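Long-range contacts in immunogenic protein MPT63/MPB63 (Mycobacterium tuberculosis, PDB 1LMI), which is a secreted, immunogenic and reportedly immunoprotective antigen of the tubercle bacillus, a beta-sandwich protein whose molecular function remains unknown: residues 88-93 against 103-108; 29-34 against 48-53. All blocks are in the same frame, centred on the assembly; numbering follows the deposited sequence.

Interaction 1 of 2, residues 88-93 against 103-108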
loop_
_atom_site.group_PDB
_atom_site.type_symbol
_atom_site.label_atom_id
_atom_site.label_comp_id
_atom_site.label_asym_id
_atom_site.label_seq_id
_atom_site.Cartn_x
_atom_site.Cartn_y
_atom_site.Cartn_z
ATOM N N ASP A 88 12.669 -0.636 7.510
ATOM C CA ASP A 88 12.643 -1.411 6.277
ATOM C C ASP A 88 11.474 -0.965 5.405
ATOM O O ASP A 88 10.789 -1.827 4.837
ATOM C CB ASP A 88 12.522 -2.897 6.583
ATOM C CG ASP A 88 13.360 -3.292 7.788
ATOM O OD1 ASP A 88 14.579 -3.015 7.738
ATOM O OD2 ASP A 88 12.789 -3.859 8.745
ATOM N N THR A 89 11.289 0.339 5.329
ATOM C CA THR A 89 10.248 0.919 4.504
ATOM C C THR A 89 10.509 0.655 3.024
ATOM O O THR A 89 11.642 0.727 2.548
ATOM C CB THR A 89 10.128 2.437 4.736
ATOM O OG1 THR A 89 9.594 2.669 6.052
ATOM C CG2 THR A 89 9.123 3.070 3.791
ATOM N N ILE A 90 9.464 0.380 2.250
ATOM C CA ILE A 90 9.653 0.317 0.801
ATOM C C ILE A 90 10.242 1.632 0.280
ATOM O O ILE A 90 9.937 2.726 0.795
ATOM C CB ILE A 90 8.328 -0.010 0.097
ATOM C CG1 ILE A 90 8.494 -0.325 -1.390
ATOM C CG2 ILE A 90 7.295 1.089 0.345
ATOM C CD1 ILE A 90 7.270 -0.985 -2.015
ATOM N N SER A 91 11.107 1.464 -0.712
ATOM C CA SER A 91 11.757 2.636 -1.314
ATOM C C SER A 91 10.803 3.368 -2.227
ATOM O O SER A 91 9.988 2.750 -2.909
ATOM C CB SER A 91 12.994 2.181 -2.109
ATOM O OG SER A 91 13.583 3.256 -2.844
ATOM N N GLY A 92 10.917 4.699 -2.289
ATOM C CA GLY A 92 10.048 5.376 -3.253
ATOM C C GLY A 92 10.746 5.562 -4.593
ATOM O O GLY A 92 10.186 6.251 -5.461
ATOM N N ALA A 93 11.939 4.980 -4.773
ATOM C CA ALA A 93 12.671 5.186 -6.028
ATOM C C ALA A 93 12.009 4.561 -7.252
ATOM O O ALA A 93 11.319 3.540 -7.163
ATOM C CB ALA A 93 14.083 4.613 -5.897
ATOM N N GLY A 103 9.009 -3.731 0.556
ATOM C CA GLY A 103 9.358 -3.210 1.889
ATOM C C GLY A 103 8.089 -3.034 2.693
ATOM O O GLY A 103 6.981 -3.391 2.294
ATOM N N LYS A 104 8.256 -2.447 3.883
ATOM C CA LYS A 104 7.090 -2.187 4.712
ATOM C C LYS A 104 6.417 -0.846 4.471
ATOM O O LYS A 104 7.014 0.129 4.030
ATOM C CB LYS A 104 7.535 -2.204 6.194
ATOM C CG LYS A 104 8.257 -3.492 6.568
ATOM C CD LYS A 104 7.325 -4.678 6.511
ATOM C CE LYS A 104 7.584 -5.743 7.556
ATOM N NZ LYS A 104 9.003 -6.125 7.736
ATOM N N ILE A 105 5.131 -0.828 4.823
ATOM C CA ILE A 105 4.354 0.417 4.893
ATOM C C ILE A 105 3.695 0.393 6.266
ATOM O O ILE A 105 3.416 -0.693 6.793
ATOM C CB ILE A 105 3.315 0.520 3.766
ATOM C CG1 ILE A 105 2.434 -0.731 3.634
ATOM C CG2 ILE A 105 3.964 0.845 2.408
ATOM C CD1 ILE A 105 1.297 -0.586 2.642
ATOM N N TYR A 106 3.478 1.541 6.873
ATOM C CA TYR A 106 2.923 1.624 8.219
ATOM C C TYR A 106 1.640 2.437 8.307
ATOM O O TYR A 106 1.376 3.264 7.443
ATOM C CB TYR A 106 4.002 2.247 9.124
ATOM C CG TYR A 106 5.234 1.358 9.219
ATOM C CD1 TYR A 106 5.207 0.265 10.061
ATOM C CD2 TYR A 106 6.381 1.599 8.475
ATOM C CE1 TYR A 106 6.304 -0.571 10.183
ATOM C CE2 TYR A 106 7.486 0.765 8.584
ATOM C CZ TYR A 106 7.434 -0.314 9.441
ATOM O OH TYR A 106 8.537 -1.146 9.527
ATOM N N PHE A 107 0.870 2.205 9.372
ATOM C CA PHE A 107 -0.406 2.883 9.618
ATOM C C PHE A 107 -0.542 3.204 11.116
ATOM O O PHE A 107 -0.006 2.441 11.935
ATOM C CB PHE A 107 -1.590 2.017 9.181
ATOM C CG PHE A 107 -1.468 1.437 7.785
ATOM C CD1 PHE A 107 -1.871 2.139 6.673
ATOM C CD2 PHE A 107 -0.934 0.165 7.631
ATOM C CE1 PHE A 107 -1.729 1.588 5.426
ATOM C CE2 PHE A 107 -0.785 -0.391 6.357
ATOM C CZ PHE A 107 -1.181 0.321 5.245
ATOM N N ASP A 108 -1.234 4.257 11.497
ATOM C CA ASP A 108 -1.476 4.537 12.922
ATOM C C ASP A 108 -2.907 4.158 13.241
ATOM O O ASP A 108 -3.856 4.863 12.898
ATOM C CB ASP A 108 -1.229 6.027 13.183
ATOM C CG ASP A 108 -1.330 6.424 14.638
ATOM O OD1 ASP A 108 -1.538 5.506 15.468
ATOM O OD2 ASP A 108 -1.197 7.644 14.914
#

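Interaction 2 of 2, residues 29-34 against 48-53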
loop_
_atom_site.group_PDB
_atom_site.type_symbol
_atom_site.label_atom_id
_atom_site.label_comp_id
_atom_site.label_asym_id
_atom_site.label_seq_id
_atom_site.Cartn_x
_atom_site.Cartn_y
_atom_site.Cartn_z
ATOM N N SER A 29 0.711 -7.997 1.594
ATOM C CA SER A 29 0.537 -9.159 2.461
ATOM C C SER A 29 0.996 -8.821 3.872
ATOM O O SER A 29 1.605 -7.779 4.134
ATOM C CB SER A 29 1.339 -10.375 1.943
ATOM O OG SER A 29 2.714 -10.050 1.969
ATOM N N ASP A 30 0.734 -9.710 4.834
ATOM C CA ASP A 30 1.296 -9.539 6.177
ATOM C C ASP A 30 0.902 -8.182 6.815
ATOM O O ASP A 30 1.678 -7.453 7.438
ATOM C CB ASP A 30 2.807 -9.724 6.183
ATOM C CG ASP A 30 3.281 -11.004 5.533
ATOM O OD1 ASP A 30 3.439 -12.020 6.244
ATOM O OD2 ASP A 30 3.511 -11.037 4.303
ATOM N N LEU A 31 -0.383 -7.847 6.686
ATOM C CA LEU A 31 -0.986 -6.755 7.411
ATOM C C LEU A 31 -1.209 -7.146 8.873
ATOM O O LEU A 31 -1.971 -8.092 9.156
ATOM C CB LEU A 31 -2.325 -6.388 6.765
ATOM C CG LEU A 31 -3.185 -5.386 7.541
ATOM C CD1 LEU A 31 -2.581 -3.986 7.542
ATOM C CD2 LEU A 31 -4.590 -5.343 6.974
ATOM N N LYS A 32 -0.552 -6.434 9.774
ATOM C CA LYS A 32 -0.579 -6.892 11.174
ATOM C C LYS A 32 -0.158 -5.812 12.151
ATOM O O LYS A 32 0.468 -4.838 11.717
ATOM C CB LYS A 32 0.349 -8.103 11.322
ATOM C CG LYS A 32 1.821 -7.820 11.042
ATOM C CD LYS A 32 2.602 -9.133 11.085
ATOM C CE LYS A 32 4.015 -8.959 10.578
ATOM N NZ LYS A 32 4.678 -10.300 10.416
ATOM N N SER A 33 -0.532 -5.991 13.413
ATOM C CA SER A 33 -0.012 -5.068 14.437
ATOM C C SER A 33 1.502 -5.104 14.413
ATOM O O SER A 33 2.118 -6.159 14.302
ATOM C CB SER A 33 -0.558 -5.438 15.815
ATOM O OG SER A 33 -0.075 -4.409 16.720
ATOM N N SER A 34 2.133 -3.930 14.523
ATOM C CA SER A 34 3.570 -3.823 14.398
ATOM C C SER A 34 4.181 -3.503 15.771
ATOM O O SER A 34 3.541 -2.897 16.618
ATOM C CB SER A 34 3.952 -2.721 13.407
ATOM O OG SER A 34 5.316 -2.692 13.039
ATOM N N TRP A 48 0.560 -0.225 12.901
ATOM C CA TRP A 48 0.367 -1.445 12.113
ATOM C C TRP A 48 1.312 -1.377 10.917
ATOM O O TRP A 48 1.854 -0.334 10.529
ATOM C CB TRP A 48 -1.079 -1.595 11.628
ATOM C CG TRP A 48 -1.928 -2.236 12.691
ATOM C CD1 TRP A 48 -2.065 -1.784 13.980
ATOM C CD2 TRP A 48 -2.713 -3.416 12.546
ATOM N NE1 TRP A 48 -2.926 -2.633 14.655
ATOM C CE2 TRP A 48 -3.330 -3.636 13.794
ATOM C CE3 TRP A 48 -2.984 -4.319 11.488
ATOM C CZ2 TRP A 48 -4.179 -4.701 14.031
ATOM C CZ3 TRP A 48 -3.827 -5.370 11.734
ATOM C CH2 TRP A 48 -4.422 -5.564 12.988
ATOM N N GLU A 49 1.541 -2.538 10.308
ATOM C CA GLU A 49 2.380 -2.631 9.137
ATOM C C GLU A 49 1.731 -3.566 8.096
ATOM O O GLU A 49 0.854 -4.357 8.409
ATOM C CB GLU A 49 3.783 -3.141 9.468
ATOM C CG GLU A 49 3.794 -4.555 10.057
ATOM C CD GLU A 49 5.178 -5.114 10.251
ATOM O OE1 GLU A 49 5.912 -4.650 11.167
ATOM O OE2 GLU A 49 5.593 -6.008 9.506
ATOM N N ALA A 50 2.210 -3.414 6.856
ATOM C CA ALA A 50 1.976 -4.439 5.847
ATOM C C ALA A 50 3.282 -4.518 5.028
ATOM O O ALA A 50 4.147 -3.636 5.059
ATOM C CB ALA A 50 0.774 -4.203 4.966
ATOM N N THR A 51 3.442 -5.604 4.285
ATOM C CA THR A 51 4.555 -5.770 3.365
ATOM C C THR A 51 4.051 -5.658 1.931
ATOM O O THR A 51 3.180 -6.415 1.493
ATOM C CB THR A 51 5.232 -7.124 3.563
ATOM O OG1 THR A 51 5.768 -7.183 4.906
ATOM C CG2 THR A 51 6.366 -7.296 2.565
ATOM N N ALA A 52 4.570 -4.674 1.210
ATOM C CA ALA A 52 4.105 -4.343 -0.133
ATOM C C ALA A 52 5.252 -4.473 -1.134
ATOM O O ALA A 52 6.392 -4.136 -0.795
ATOM C CB ALA A 52 3.553 -2.940 -0.189
ATOM N N THR A 53 4.898 -4.980 -2.295
ATOM C CA THR A 53 5.847 -5.188 -3.393
ATOM C C THR A 53 5.252 -4.642 -4.693
ATOM O O THR A 53 4.119 -4.998 -5.049
ATOM C CB THR A 53 6.166 -6.676 -3.592
ATOM O OG1 THR A 53 6.597 -7.254 -2.338
ATOM C CG2 THR A 53 7.323 -6.866 -4.576
HETATM O O HOH W 1 4.405 -6.824 7.231
#

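Interaction 1 of 2, residues 88-93 against 103-108
Asp88 and Ile90 grip Lys104 by its backbone. Lys104 N donates to Asp88 O (2.8 Å) in an almost straight bond, 176° at the hydrogen, and Lys104 O accepts from Ile90 N at 3.0 Å with a more bent approach, 161°. The pair straddles Thr89, whose CA adds a C-H...O contact to Lys104 O (3.4 Å). Gly103, lacking a side chain, lets the loop backbone pass close by: Asp88 O stands 3.6 Å from Gly103 CA.

Apolar packing joins Ile90 to Ile105. With CG1 of Ile90 anti to its backbone N (chi1 -170°), the CG2 branch is turned to the strand and meets CG2 of Ile105 at 3.9 Å. The two isoleucines run side by side in the same direction, Ile105 going on to touch Phe68 and Ala50 in the core.

Polar and charged groups gather along the other side. Thr89 OG1 approaches the edge of the Tyr106 ring in its plane, 3.8 Å from CE2, and makes weak hydrogen bonds to Ala85 O and Gly86 O. The ring's hydroxyl reaches back to Pro87 O, a hydrogen bond that ties the strand to the loop just ahead of Asp88. Lys104, bent along its chain, lays CB and CG against Asp88 O, but its NZ stays 4.5 Å from Asp88 OD2, beyond a salt bridge, and any attraction there is probably modest.

Strand 100-109 pairs through its backbone with strand 46-56. Where 88-93 lies beside it the strand takes a single bridge, Thr89 with Lys104, and farther along Tyr106 bonds through its backbone to Leu81: a loop laid against the outermost strand of the antiparallel sheet in a beta-sandwich.

Interaction 2 of 2, residues 29-34 against 48-53
Ser29 with Thr51 and Lys32 with Glu49 form hydrogen-bonded antiparallel pairs, the two strand segments running 169° apart, while Asp30 and Leu31 share the place opposite Ala50. Leu31 CA and Ala50 CA make C-H...O contacts to Glu49 O and Asp30 O, respectively.

One face of the Trp48 indole lies against the backbone of Lys32 and Ser33. Ser33 CA sits 3.6 Å from the five-membered ring's centroid, 6° off its normal, a CH-pi contact; Lys32 C approaches CE3 to 3.3 Å over the same face, nearer the rim. Leu31 CD1 comes instead to the ring edge, 4.0 Å from CE3, its side chain crossing the indole's at about a right angle.

Glu49 CG stands between its backbone N and carbonyl carbon (chi1 62°), and the extended chain runs alongside Lys32. Its OE1 accepts from Ser34 OG (2.8 Å) through the anti lone pair; Ser34 OG also bonds to Ala36 N. A water donates to Asp30 O (2.8 Å) and accepts from Thr51 OG1 (2.7 Å), satisfying the carbonyl displaced from strand pairing.

One extra residue on the strand 22-33 side makes this a beta bulge in an antiparallel sheet.

Following the chain from the N terminus, strand 22-33 runs out to Ser34, a mostly irregular connection follows, and strand 46-56 returns beside it; interaction 2 closes that loop. The chain then crosses to the other sheet, supplying strands 68-71 and 77-79, before interaction 1 closes the shorter loop between 88-93 and 103-108, nine residues long. The contacts are in series, neither enclosing nor crossing the other. They join laterally, because strands 46-56 and 100-109 are neighbours: Trp48 N probably bonds to Phe107 O, and Ala52 N to Gly103 O. Segments 29-34, 48-53, 103-108 and 88-93 thus lie in that order across one layer, the last as its bordering loop.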